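Iron-binding protein (Staphylococcus epidermidis, PDB 4M7O) probably captures iron, likely as a chelate, outside the membrane and delivers it to an uptake transporter, as solute-binding proteins of its family do. Local coordinates at residues 83-88 with 95-100; 118-123 with 262-267; 148-153 with 187-192; 193-198 with 206-211. One frame throughout, in Å; residues are numbered along the deposited sequence.

Interaction 1: residues 83-88 with 95-100; sequences ILAHES and KVLKSL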
loop_
_atom_site.group_PDB
_atom_site.type_symbol
_atom_site.label_atom_id
_atom_site.label_comp_id
_atom_site.label_asym_id
_atom_site.label_seq_id
_atom_site.Cartn_x
_atom_site.Cartn_y
_atom_site.Cartn_z
ATOM N N ILE A 83 -0.361 14.449 -15.643
ATOM C CA ILE A 83 0.086 14.334 -14.259
ATOM C C ILE A 83 -0.715 13.231 -13.599
ATOM O O ILE A 83 -1.929 13.358 -13.386
ATOM C CB ILE A 83 -0.119 15.616 -13.458
ATOM C CG1 ILE A 83 0.647 16.774 -14.097
ATOM C CG2 ILE A 83 0.315 15.407 -12.001
ATOM C CD1 ILE A 83 0.290 18.114 -13.498
ATOM N N LEU A 84 -0.024 12.152 -13.262
ATOM C CA LEU A 84 -0.688 10.968 -12.773
ATOM C C LEU A 84 -0.543 10.933 -11.256
ATOM O O LEU A 84 0.512 10.545 -10.721
ATOM C CB LEU A 84 -0.065 9.732 -13.427
ATOM C CG LEU A 84 -0.799 8.418 -13.172
ATOM C CD1 LEU A 84 -2.227 8.521 -13.651
ATOM C CD2 LEU A 84 -0.070 7.257 -13.853
ATOM N N ALA A 85 -1.608 11.332 -10.565
ATOM C CA ALA A 85 -1.589 11.412 -9.108
ATOM C C ALA A 85 -2.454 10.311 -8.505
ATOM O O ALA A 85 -2.904 9.409 -9.208
ATOM C CB ALA A 85 -2.061 12.785 -8.630
ATOM N N HIS A 86 -2.707 10.408 -7.205
ATOM C CA HIS A 86 -3.400 9.353 -6.473
ATOM C C HIS A 86 -4.577 9.940 -5.716
ATOM O O HIS A 86 -4.509 11.092 -5.273
ATOM C CB HIS A 86 -2.420 8.737 -5.489
ATOM C CG HIS A 86 -2.787 7.362 -5.037
ATOM N ND1 HIS A 86 -3.254 7.097 -3.768
ATOM C CD2 HIS A 86 -2.728 6.163 -5.673
ATOM C CE1 HIS A 86 -3.476 5.800 -3.643
ATOM N NE2 HIS A 86 -3.163 5.213 -4.788
ATOM N N GLU A 87 -5.650 9.161 -5.559
ATOM C CA GLU A 87 -6.824 9.614 -4.811
ATOM C C GLU A 87 -6.437 10.112 -3.422
ATOM O O GLU A 87 -7.003 11.080 -2.939
ATOM C CB GLU A 87 -7.877 8.498 -4.706
ATOM C CG GLU A 87 -9.204 8.947 -4.115
ATOM C CD GLU A 87 -10.170 7.794 -3.871
ATOM O OE1 GLU A 87 -9.854 6.641 -4.252
ATOM O OE2 GLU A 87 -11.248 8.043 -3.291
ATOM N N SER A 88 -5.447 9.483 -2.796
ATOM C CA SER A 88 -5.041 9.883 -1.442
ATOM C C SER A 88 -4.485 11.311 -1.364
ATOM O O SER A 88 -4.323 11.854 -0.268
ATOM C CB SER A 88 -4.018 8.897 -0.861
ATOM O OG SER A 88 -2.846 8.843 -1.661
ATOM N N LYS A 95 -4.979 21.062 -4.279
ATOM C CA LYS A 95 -4.968 22.513 -4.161
ATOM C C LYS A 95 -4.121 23.147 -5.252
ATOM O O LYS A 95 -4.444 24.222 -5.760
ATOM C CB LYS A 95 -4.401 22.922 -2.797
ATOM C CG LYS A 95 -5.124 22.354 -1.575
ATOM C CD LYS A 95 -4.354 22.702 -0.298
ATOM C CE LYS A 95 -4.973 22.080 0.942
ATOM N NZ LYS A 95 -6.299 22.662 1.299
ATOM N N VAL A 96 -3.025 22.479 -5.598
ATOM C CA VAL A 96 -2.090 22.999 -6.588
ATOM C C VAL A 96 -2.412 22.475 -7.989
ATOM O O VAL A 96 -2.368 23.223 -8.961
ATOM C CB VAL A 96 -0.630 22.648 -6.202
ATOM C CG1 VAL A 96 0.356 23.151 -7.255
ATOM C CG2 VAL A 96 -0.293 23.208 -4.812
ATOM N N LEU A 97 -2.750 21.192 -8.090
ATOM C CA LEU A 97 -3.017 20.586 -9.392
ATOM C C LEU A 97 -4.211 21.206 -10.116
ATOM O O LEU A 97 -4.261 21.177 -11.336
ATOM C CB LEU A 97 -3.193 19.068 -9.274
ATOM C CG LEU A 97 -1.952 18.327 -8.773
ATOM C CD1 LEU A 97 -2.253 16.852 -8.531
ATOM C CD2 LEU A 97 -0.773 18.488 -9.741
ATOM N N LYS A 98 -5.170 21.753 -9.367
ATOM C CA LYS A 98 -6.329 22.409 -9.965
ATOM C C LYS A 98 -5.896 23.493 -10.944
ATOM O O LYS A 98 -6.530 23.692 -11.978
ATOM C CB LYS A 98 -7.240 23.011 -8.891
ATOM C CG LYS A 98 -8.129 21.996 -8.195
ATOM N N SER A 99 -4.809 24.183 -10.613
ATOM C CA SER A 99 -4.223 25.177 -11.503
ATOM C C SER A 99 -3.731 24.556 -12.809
ATOM O O SER A 99 -4.018 25.068 -13.883
ATOM C CB SER A 99 -3.072 25.902 -10.808
ATOM O OG SER A 99 -3.552 26.702 -9.745
ATOM N N LEU A 100 -3.000 23.449 -12.711
ATOM C CA LEU A 100 -2.474 22.779 -13.899
ATOM C C LEU A 100 -3.604 22.340 -14.828
ATOM O O LEU A 100 -3.564 22.593 -16.037
ATOM C CB LEU A 100 -1.591 21.592 -13.505
ATOM C CG LEU A 100 -0.103 21.876 -13.253
ATOM C CD1 LEU A 100 0.622 22.167 -14.562
ATOM C CD2 LEU A 100 0.108 23.024 -12.265
#

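Interaction 2: residues 118-123 with 262-267; sequences ETYDTF and PRIDEG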
loop_
_atom_site.group_PDB
_atom_site.type_symbol
_atom_site.label_atom_id
_atom_site.label_comp_id
_atom_site.label_asym_id
_atom_site.label_seq_id
_atom_site.Cartn_x
_atom_site.Cartn_y
_atom_site.Cartn_z
ATOM N N GLU A 118 -8.477 -4.567 -6.511
ATOM C CA GLU A 118 -8.608 -3.158 -6.826
ATOM C C GLU A 118 -7.282 -2.646 -7.361
ATOM O O GLU A 118 -7.242 -1.728 -8.169
ATOM C CB GLU A 118 -9.047 -2.365 -5.593
ATOM C CG GLU A 118 -10.547 -2.437 -5.307
ATOM C CD GLU A 118 -10.914 -1.864 -3.949
ATOM O OE1 GLU A 118 -11.863 -2.386 -3.320
ATOM O OE2 GLU A 118 -10.256 -0.894 -3.510
ATOM N N THR A 119 -6.191 -3.254 -6.903
ATOM C CA THR A 119 -4.873 -2.918 -7.416
ATOM C C THR A 119 -4.801 -3.275 -8.900
ATOM O O THR A 119 -4.336 -2.472 -9.715
ATOM C CB THR A 119 -3.773 -3.654 -6.640
ATOM O OG1 THR A 119 -3.822 -3.256 -5.265
ATOM C CG2 THR A 119 -2.395 -3.336 -7.218
ATOM N N TYR A 120 -5.274 -4.472 -9.244
ATOM C CA TYR A 120 -5.343 -4.907 -10.631
ATOM C C TYR A 120 -6.194 -3.927 -11.410
ATOM O O TYR A 120 -5.862 -3.590 -12.550
ATOM C CB TYR A 120 -5.956 -6.309 -10.742
ATOM C CG TYR A 120 -5.170 -7.412 -10.066
ATOM C CD1 TYR A 120 -3.800 -7.296 -9.837
ATOM C CD2 TYR A 120 -5.800 -8.581 -9.666
ATOM C CE1 TYR A 120 -3.083 -8.328 -9.210
ATOM C CE2 TYR A 120 -5.101 -9.607 -9.045
ATOM C CZ TYR A 120 -3.750 -9.480 -8.823
ATOM O OH TYR A 120 -3.088 -10.518 -8.207
ATOM N N ASP A 121 -7.286 -3.466 -10.798
ATOM C CA ASP A 121 -8.129 -2.452 -11.431
ATOM C C ASP A 121 -7.313 -1.248 -11.867
ATOM O O ASP A 121 -7.466 -0.785 -12.990
ATOM C CB ASP A 121 -9.255 -1.980 -10.512
ATOM C CG ASP A 121 -10.393 -2.971 -10.425
ATOM O OD1 ASP A 121 -10.420 -3.935 -11.226
ATOM O OD2 ASP A 121 -11.271 -2.775 -9.557
ATOM N N THR A 122 -6.445 -0.735 -11.000
ATOM C CA THR A 122 -5.693 0.465 -11.381
ATOM C C THR A 122 -4.684 0.176 -12.484
ATOM O O THR A 122 -4.353 1.071 -13.269
ATOM C CB THR A 122 -4.973 1.136 -10.198
ATOM O OG1 THR A 122 -3.874 0.319 -9.787
ATOM C CG2 THR A 122 -5.937 1.371 -9.030
ATOM N N PHE A 123 -4.187 -1.058 -12.544
ATOM C CA PHE A 123 -3.270 -1.422 -13.623
ATOM C C PHE A 123 -3.995 -1.203 -14.936
ATOM O O PHE A 123 -3.481 -0.542 -15.828
ATOM C CB PHE A 123 -2.821 -2.882 -13.534
ATOM C CG PHE A 123 -1.956 -3.195 -12.340
ATOM C CD1 PHE A 123 -1.591 -2.203 -11.437
ATOM C CD2 PHE A 123 -1.500 -4.492 -12.121
ATOM C CE1 PHE A 123 -0.797 -2.497 -10.330
ATOM C CE2 PHE A 123 -0.702 -4.790 -11.017
ATOM C CZ PHE A 123 -0.349 -3.789 -10.121
ATOM N N PRO A 262 3.061 -3.175 -8.723
ATOM C CA PRO A 262 3.361 -4.485 -9.300
ATOM C C PRO A 262 4.089 -5.424 -8.342
ATOM O O PRO A 262 4.175 -6.612 -8.648
ATOM C CB PRO A 262 4.286 -4.138 -10.473
ATOM C CG PRO A 262 3.935 -2.708 -10.808
ATOM C CD PRO A 262 3.707 -2.089 -9.474
ATOM N N ARG A 263 4.604 -4.923 -7.221
ATOM C CA ARG A 263 5.326 -5.794 -6.289
ATOM C C ARG A 263 4.510 -6.188 -5.046
ATOM O O ARG A 263 5.082 -6.552 -4.018
ATOM C CB ARG A 263 6.683 -5.171 -5.909
ATOM C CG ARG A 263 7.635 -4.934 -7.104
ATOM C CD ARG A 263 8.927 -4.233 -6.676
ATOM N NE ARG A 263 8.673 -2.890 -6.146
ATOM C CZ ARG A 263 9.262 -2.378 -5.067
ATOM N NH1 ARG A 263 10.159 -3.086 -4.395
ATOM N NH2 ARG A 263 8.957 -1.152 -4.663
ATOM N N ILE A 264 3.181 -6.152 -5.148
ATOM C CA ILE A 264 2.323 -6.564 -4.032
ATOM C C ILE A 264 2.563 -7.984 -3.554
ATOM O O ILE A 264 2.250 -8.310 -2.405
ATOM C CB ILE A 264 0.820 -6.510 -4.357
ATOM C CG1 ILE A 264 0.573 -6.893 -5.810
ATOM C CG2 ILE A 264 0.226 -5.160 -4.011
ATOM C CD1 ILE A 264 -0.882 -7.092 -6.130
ATOM N N ASP A 265 3.063 -8.850 -4.436
ATOM C CA ASP A 265 3.314 -10.231 -4.036
ATOM C C ASP A 265 4.384 -10.273 -2.946
ATOM O O ASP A 265 4.325 -11.100 -2.033
ATOM C CB ASP A 265 3.731 -11.089 -5.235
ATOM C CG ASP A 265 5.090 -10.694 -5.790
ATOM O OD1 ASP A 265 5.201 -9.578 -6.327
ATOM O OD2 ASP A 265 6.044 -11.498 -5.695
ATOM N N GLU A 266 5.350 -9.365 -3.030
ATOM C CA GLU A 266 6.403 -9.304 -2.033
ATOM C C GLU A 266 5.821 -8.881 -0.680
ATOM O O GLU A 266 6.145 -9.471 0.353
ATOM C CB GLU A 266 7.529 -8.386 -2.512
ATOM C CG GLU A 266 8.091 -8.827 -3.870
ATOM C CD GLU A 266 9.075 -7.835 -4.482
ATOM O OE1 GLU A 266 9.389 -6.816 -3.822
ATOM O OE2 GLU A 266 9.532 -8.077 -5.628
ATOM N N GLY A 267 4.934 -7.893 -0.689
ATOM C CA GLY A 267 4.248 -7.483 0.525
ATOM C C GLY A 267 3.417 -8.609 1.109
ATOM O O GLY A 267 3.472 -8.868 2.315
#

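Interaction 3: residues 148-153 with 187-192; sequences DKIINS and EKLDAK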
loop_
_atom_site.group_PDB
_atom_site.type_symbol
_atom_site.label_atom_id
_atom_site.label_comp_id
_atom_site.label_asym_id
_atom_site.label_seq_id
_atom_site.Cartn_x
_atom_site.Cartn_y
_atom_site.Cartn_z
ATOM N N ASP A 148 -0.626 -15.582 -6.659
ATOM C CA ASP A 148 -1.155 -16.940 -6.524
ATOM C C ASP A 148 -0.106 -17.916 -6.015
ATOM O O ASP A 148 -0.429 -18.886 -5.329
ATOM C CB ASP A 148 -1.725 -17.439 -7.856
ATOM C CG ASP A 148 -2.915 -16.620 -8.326
ATOM O OD1 ASP A 148 -3.399 -15.760 -7.551
ATOM O OD2 ASP A 148 -3.372 -16.841 -9.471
ATOM N N LYS A 149 1.152 -17.660 -6.359
ATOM C CA LYS A 149 2.257 -18.457 -5.847
ATOM C C LYS A 149 2.381 -18.327 -4.322
ATOM O O LYS A 149 2.529 -19.328 -3.630
ATOM C CB LYS A 149 3.552 -18.036 -6.533
ATOM C CG LYS A 149 4.728 -18.952 -6.300
ATOM C CD LYS A 149 5.866 -18.610 -7.254
ATOM N N ILE A 150 2.307 -17.102 -3.798
ATOM C CA ILE A 150 2.348 -16.889 -2.345
ATOM C C ILE A 150 1.126 -17.504 -1.636
ATOM O O ILE A 150 1.265 -18.193 -0.615
ATOM C CB ILE A 150 2.446 -15.382 -1.968
ATOM C CG1 ILE A 150 3.634 -14.710 -2.660
ATOM C CG2 ILE A 150 2.546 -15.205 -0.452
ATOM C CD1 ILE A 150 4.956 -15.432 -2.498
ATOM N N ILE A 151 -0.064 -17.240 -2.175
ATOM C CA ILE A 151 -1.296 -17.841 -1.669
ATOM C C ILE A 151 -1.173 -19.353 -1.631
ATOM O O ILE A 151 -1.552 -19.990 -0.648
ATOM C CB ILE A 151 -2.513 -17.449 -2.535
ATOM C CG1 ILE A 151 -2.778 -15.942 -2.431
ATOM C CG2 ILE A 151 -3.745 -18.249 -2.135
ATOM C CD1 ILE A 151 -3.927 -15.465 -3.290
ATOM N N ASN A 152 -0.634 -19.934 -2.696
ATOM C CA ASN A 152 -0.460 -21.384 -2.739
ATOM C C ASN A 152 0.657 -21.919 -1.843
ATOM O O ASN A 152 0.745 -23.114 -1.614
ATOM C CB ASN A 152 -0.276 -21.876 -4.177
ATOM C CG ASN A 152 -1.595 -22.113 -4.875
ATOM O OD1 ASN A 152 -2.222 -23.157 -4.689
ATOM N ND2 ASN A 152 -2.028 -21.151 -5.679
ATOM N N SER A 153 1.501 -21.038 -1.324
ATOM C CA SER A 153 2.581 -21.473 -0.448
ATOM C C SER A 153 2.102 -21.610 0.991
ATOM O O SER A 153 2.871 -22.004 1.864
ATOM C CB SER A 153 3.728 -20.471 -0.495
ATOM O OG SER A 153 3.326 -19.249 0.095
ATOM N N GLU A 187 -7.260 -12.345 4.256
ATOM C CA GLU A 187 -8.246 -13.274 3.716
ATOM C C GLU A 187 -7.646 -14.127 2.605
ATOM O O GLU A 187 -7.953 -15.309 2.496
ATOM C CB GLU A 187 -9.504 -12.542 3.248
ATOM C CG GLU A 187 -10.288 -11.876 4.381
ATOM C CD GLU A 187 -11.631 -11.328 3.918
ATOM O OE1 GLU A 187 -11.887 -11.335 2.690
ATOM O OE2 GLU A 187 -12.428 -10.891 4.781
ATOM N N LYS A 188 -6.768 -13.535 1.805
ATOM C CA LYS A 188 -6.083 -14.279 0.748
ATOM C C LYS A 188 -5.139 -15.321 1.338
ATOM O O LYS A 188 -4.913 -16.376 0.746
ATOM C CB LYS A 188 -5.311 -13.327 -0.178
ATOM C CG LYS A 188 -6.056 -12.947 -1.444
ATOM C CD LYS A 188 -7.481 -12.530 -1.129
ATOM C CE LYS A 188 -8.277 -12.251 -2.391
ATOM N NZ LYS A 188 -9.618 -11.695 -2.050
ATOM N N LEU A 189 -4.608 -15.027 2.519
ATOM C CA LEU A 189 -3.674 -15.930 3.178
ATOM C C LEU A 189 -4.394 -16.919 4.080
ATOM O O LEU A 189 -3.757 -17.649 4.839
ATOM C CB LEU A 189 -2.630 -15.131 3.960
ATOM C CG LEU A 189 -1.695 -14.336 3.040
ATOM C CD1 LEU A 189 -0.686 -13.526 3.844
ATOM C CD2 LEU A 189 -1.003 -15.274 2.073
ATOM N N ASP A 190 -5.723 -16.941 3.979
ATOM C CA ASP A 190 -6.580 -17.824 4.784
ATOM C C ASP A 190 -6.340 -17.669 6.294
ATOM O O ASP A 190 -6.305 -18.650 7.046
ATOM C CB ASP A 190 -6.451 -19.297 4.343
ATOM C CG ASP A 190 -7.503 -20.209 4.987
ATOM O OD1 ASP A 190 -8.696 -19.832 5.042
ATOM O OD2 ASP A 190 -7.130 -21.305 5.455
ATOM N N ALA A 191 -6.174 -16.425 6.727
ATOM C CA ALA A 191 -6.112 -16.109 8.150
ATOM C C ALA A 191 -7.361 -15.303 8.512
ATOM O O ALA A 191 -8.044 -14.772 7.627
ATOM C CB ALA A 191 -4.852 -15.319 8.466
ATOM N N LYS A 192 -7.663 -15.214 9.804
ATOM C CA LYS A 192 -8.830 -14.465 10.271
ATOM C C LYS A 192 -8.405 -13.126 10.886
ATOM O O LYS A 192 -7.385 -13.047 11.573
ATOM C CB LYS A 192 -9.625 -15.290 11.282
ATOM C CG LYS A 192 -11.062 -14.827 11.485
ATOM C CD LYS A 192 -11.242 -14.042 12.780
#

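Interaction 4: residues 193-198 with 206-211; sequences NSFDDV and KESIIK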
loop_
_atom_site.group_PDB
_atom_site.type_symbol
_atom_site.label_atom_id
_atom_site.label_comp_id
_atom_site.label_asym_id
_atom_site.label_seq_id
_atom_site.Cartn_x
_atom_site.Cartn_y
_atom_site.Cartn_z
ATOM N N ASN A 193 -9.174 -12.075 10.618
ATOM C CA ASN A 193 -8.920 -10.765 11.208
ATOM C C ASN A 193 -9.634 -10.707 12.552
ATOM O O ASN A 193 -10.854 -10.909 12.609
ATOM C CB ASN A 193 -9.448 -9.685 10.257
ATOM C CG ASN A 193 -9.140 -8.265 10.722
ATOM O OD1 ASN A 193 -8.998 -7.994 11.921
ATOM N ND2 ASN A 193 -9.077 -7.339 9.767
ATOM N N SER A 194 -8.894 -10.455 13.636
ATOM C CA SER A 194 -9.508 -10.376 14.975
ATOM C C SER A 194 -10.683 -9.402 15.007
ATOM O O SER A 194 -11.594 -9.549 15.809
ATOM C CB SER A 194 -8.492 -9.918 16.021
ATOM O OG SER A 194 -7.575 -10.931 16.344
ATOM N N PHE A 195 -10.645 -8.407 14.132
ATOM C CA PHE A 195 -11.688 -7.392 14.074
ATOM C C PHE A 195 -12.380 -7.339 12.719
ATOM O O PHE A 195 -12.518 -6.271 12.119
ATOM C CB PHE A 195 -11.110 -6.027 14.465
ATOM C CG PHE A 195 -10.863 -5.898 15.942
ATOM C CD1 PHE A 195 -11.865 -5.455 16.787
ATOM C CD2 PHE A 195 -9.645 -6.260 16.491
ATOM C CE1 PHE A 195 -11.651 -5.347 18.154
ATOM C CE2 PHE A 195 -9.420 -6.159 17.857
ATOM C CZ PHE A 195 -10.424 -5.701 18.691
ATOM N N ASP A 196 -12.844 -8.498 12.256
ATOM C CA ASP A 196 -13.569 -8.573 10.994
ATOM C C ASP A 196 -14.971 -7.996 11.136
ATOM O O ASP A 196 -15.670 -7.803 10.136
ATOM C CB ASP A 196 -13.616 -10.010 10.453
ATOM C CG ASP A 196 -14.268 -10.993 11.420
ATOM O OD1 ASP A 196 -14.898 -10.561 12.411
ATOM O OD2 ASP A 196 -14.163 -12.217 11.177
ATOM N N ASP A 197 -15.365 -7.710 12.379
ATOM C CA ASP A 197 -16.667 -7.111 12.668
ATOM C C ASP A 197 -16.706 -5.588 12.491
ATOM O O ASP A 197 -17.781 -4.990 12.542
ATOM C CB ASP A 197 -17.153 -7.493 14.074
ATOM C CG ASP A 197 -16.212 -7.024 15.181
ATOM O OD1 ASP A 197 -14.983 -6.997 14.967
ATOM O OD2 ASP A 197 -16.707 -6.695 16.281
ATOM N N VAL A 198 -15.550 -4.960 12.283
ATOM C CA VAL A 198 -15.514 -3.515 12.037
ATOM C C VAL A 198 -15.060 -3.208 10.606
ATOM O O VAL A 198 -14.510 -4.075 9.928
ATOM C CB VAL A 198 -14.607 -2.772 13.041
ATOM C CG1 VAL A 198 -14.948 -3.182 14.468
ATOM C CG2 VAL A 198 -13.140 -3.051 12.752
ATOM N N LYS A 206 -7.911 -1.330 24.860
ATOM C CA LYS A 206 -7.026 -2.414 25.251
ATOM C C LYS A 206 -7.873 -3.578 25.734
ATOM O O LYS A 206 -7.549 -4.733 25.456
ATOM C CB LYS A 206 -6.100 -1.978 26.382
ATOM C CG LYS A 206 -4.890 -1.157 25.969
ATOM C CD LYS A 206 -4.023 -0.895 27.205
ATOM C CE LYS A 206 -3.999 0.572 27.591
ATOM N NZ LYS A 206 -3.082 1.349 26.700
ATOM N N GLU A 207 -8.949 -3.274 26.464
ATOM C CA GLU A 207 -9.822 -4.320 27.012
ATOM C C GLU A 207 -10.377 -5.151 25.871
ATOM O O GLU A 207 -10.428 -6.371 25.949
ATOM C CB GLU A 207 -10.989 -3.720 27.812
ATOM C CG GLU A 207 -10.631 -3.187 29.187
ATOM N N SER A 208 -10.778 -4.459 24.808
ATOM C CA SER A 208 -11.365 -5.073 23.624
ATOM C C SER A 208 -10.409 -6.036 22.912
ATOM O O SER A 208 -10.805 -7.138 22.523
ATOM C CB SER A 208 -11.820 -3.971 22.665
ATOM O OG SER A 208 -12.781 -4.447 21.747
ATOM N N ILE A 209 -9.158 -5.616 22.731
ATOM C CA ILE A 209 -8.142 -6.477 22.130
ATOM C C ILE A 209 -7.897 -7.719 23.003
ATOM O O ILE A 209 -7.820 -8.840 22.490
ATOM C CB ILE A 209 -6.811 -5.718 21.921
ATOM C CG1 ILE A 209 -7.041 -4.457 21.078
ATOM C CG2 ILE A 209 -5.785 -6.605 21.234
ATOM C CD1 ILE A 209 -5.898 -3.451 21.156
ATOM N N ILE A 210 -7.769 -7.518 24.315
ATOM C CA ILE A 210 -7.511 -8.631 25.232
ATOM C C ILE A 210 -8.626 -9.662 25.141
ATOM O O ILE A 210 -8.365 -10.858 25.101
ATOM C CB ILE A 210 -7.357 -8.141 26.690
ATOM C CG1 ILE A 210 -5.999 -7.461 26.870
ATOM C CG2 ILE A 210 -7.517 -9.288 27.692
ATOM C CD1 ILE A 210 -5.923 -6.569 28.096
ATOM N N LYS A 211 -9.867 -9.191 25.081
ATOM C CA LYS A 211 -11.015 -10.091 24.996
ATOM C C LYS A 211 -11.029 -10.884 23.686
ATOM O O LYS A 211 -11.375 -12.067 23.690
ATOM C CB LYS A 211 -12.315 -9.309 25.166
ATOM C CG LYS A 211 -13.531 -10.165 25.415
ATOM C CD LYS A 211 -14.752 -9.286 25.569
ATOM C CE LYS A 211 -15.896 -10.032 26.213
ATOM N NZ LYS A 211 -16.760 -9.095 26.989
#

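Interaction 1: residues 83-88 with 95-100
Ile83 reaches out from strand 82-86 and sets its CD1 methyl against both Leu97 and Leu100 of helix 94-102. CD1 lies 3.9 Å from Leu97 CD2 and 3.8 Å from Leu100 CG. With CG1 beside the backbone N (chi1 -59°) and the chain stretched beyond it, CD1 projects farthest toward the helix. The other branch also takes part, since Ile83 CG2 is 4.0 Å from Leu97 CD2. Leu97 is extended too (chi2 174°) and splits its two methyls between two residues of the strand. CD2 goes to Ile83, and CD1 meets Ala85 CB at 4.1 Å. Leu100 lies across Ile83 at about a right angle. All four side chains are buried, and no hydrogen bond joins the two segments. Leu100 also packs on Ile76 of helix 72-77. The backbone of Ile83 pairs with Lys106 and Val108 of the next strand. The axes of 83-86 and 95-100 run roughly antiparallel, at 154°, and come within 11.2 Å of each other. This is the layer packing of a beta-alpha-beta crossover, formed here by strand 82-86, helix 94-102 and strand 106-110 of the parallel sheet.

Interaction 2: residues 118-123 with 262-267
Ile264 points its CD1 methyl between Thr119 and Tyr120 of helix 116-129. Thr119 meets it tip to tip, with CG2 4.2 Å from Ile264 CD1. Tyr120 comes in at a slant: its CE1 is 4.0 Å from the same methyl. Ile264 is stretched out beyond CG1 (chi2 170°), which carries CD1 across to the neighbouring helix. Thr119 turns its methyl, not its hydroxyl, to Ile264. CG2 sits opposite the backbone N, while OG1 turns back along its own helix to bond Ser115 O.

One turn on, Phe123 directs the far end of its ring at Pro262. Phe123 CZ is 3.7 Å from Pro262 N and 3.9 Å from Pro262 CA. The proline thus meets the ring mainly through its backbone atoms. Pro262 and Arg263 lead into the C-terminal helix 264-275, with Arg263 at its N-cap position. The contact therefore joins this last helix to a helix flanking the parallel sheet of the N-terminal lobe. Phe181 of helix 181-188 packs on both Thr119 and Ile264, and Tyr120 also packs on helix 133-152.

Within helix 116-129, Thr119 O lies over one face of the Phe123 ring, 3.2 Å above its plane and toward the rim. That oxygen accepts from Phe123 N and from Thr122 OG1. The Thr122 OG1 bond to Thr119 O is 2.8 Å and lies in the carbonyl plane, on a lone pair. The side chain of Arg263 leaves the backbone pointing away from helix 116-129, and its guanidinium forms a salt bridge with Glu34.

Interaction 3: residues 148-153 with 187-192
Ile151 and Lys188 lie side by side and point the same way. The apolar contact is made by the first carbons of the lysine: Ile151 CD1 is 3.8 Å from Lys188 CG and 4.0 Å from Lys188 CB. A bend at chi2 (48°) shapes the lysine chain, whose end leads away from Ile151 and forms a salt bridge with Asp184. Ile151 CG2 touches backbone instead, at 3.6 Å from Lys188 O. A looser apolar pair lies beside it, with Ile150 CG2 4.4 Å from Leu189 CD2. Ile150 and Leu189 both also pack on Leu268 of helix 264-275, so three elements share this apolar patch.

Ile150 and Ile151 belong to the last turns of helix 133-152. A long helix between two alpha/beta lobes is consistent with the fold of class III solute-binding proteins, to which this one probably belongs. Across from it, helix 181-188 is closed by a Schellman motif. Asp190 is its C-prime residue and has positive phi (55°). One bond of the motif runs from Asp190 N to Glu187 O at 3.1 Å.

No hydrogen bond crosses between the two segments. Inside 148-153, Asp148 O accepts from both Asn152 N and Asn152 ND2, which come from opposite faces of the carbonyl plane. The side-chain bond, Asn152 ND2 to Asp148 O, is 2.8 Å, and the acceptor lies close to the amide plane of Asn152. Two backbone oxygens have partners near the C terminus: Ser153 O bonds Arg272, and Leu189 O bonds Tyr276.

Interaction 4: residues 193-198 with 206-211
Phe195 begins a type I beta turn that runs to Val198, and from there its side chain crosses to Ser208 and Ile209 in helix 206-212. The ring meets the helix with its edge. Ser208 OG lies at that edge, in the ring plane, 3.9 Å from Phe195 CE1 and 4.1 Å from Phe195 CZ. This is van der Waals contact, and no hydrogen bond links the two segments. The hydroxyl gets there because OG stands opposite the backbone N of Ser208 (chi1 -160°). Ile209 also sits at the ring edge: its CA is 4.2 Å from Phe195 CZ. Its side chain adds a looser touch, with Phe195 CZ 4.3 Å from Ile209 CG1.

Asn193 fixes the backbone just ahead of the phenylalanine. Its OD1 accepts from Phe195 N at 2.8 Å, with the donor 38° above the carbonyl plane of the amide. This bond forms an Asx turn. The amide nitrogen of Asn193 is held as well, by Ala176 O and Asn183 OD1. Arg212 ties the loop to the helix a second time, through a salt bridge with Asp197 and a bond to Ser194 O. Ile209 also packs on Phe164 of strand 162-168. An Asx turn followed by a type I turn thus carries the chain off strand 192-193 and packs it, through one aromatic edge, on a helix of the C-terminal alpha/beta lobe.

In the fold
From the N terminus, interaction 1 comes first and closes a short loop within the N-terminal lobe, between a strand of the parallel sheet and the helix after it. Interaction 2 opens next and closes the widest loop, bringing 262-267 back to 118-123 near the centre of the chain. Interactions 3 and 4 are nested inside that loop and follow each other in series. Interaction 3 joins the end of the long helix 133-152 to helix 181-188. Interaction 4 starts at the very next residue and stays in the C-terminal lobe. Interactions 2 and 3 touch, with Asp265 O 3.7 Å from Ile150 CG1. Interaction 1 lies about 35 Å from interaction 3, centre to centre.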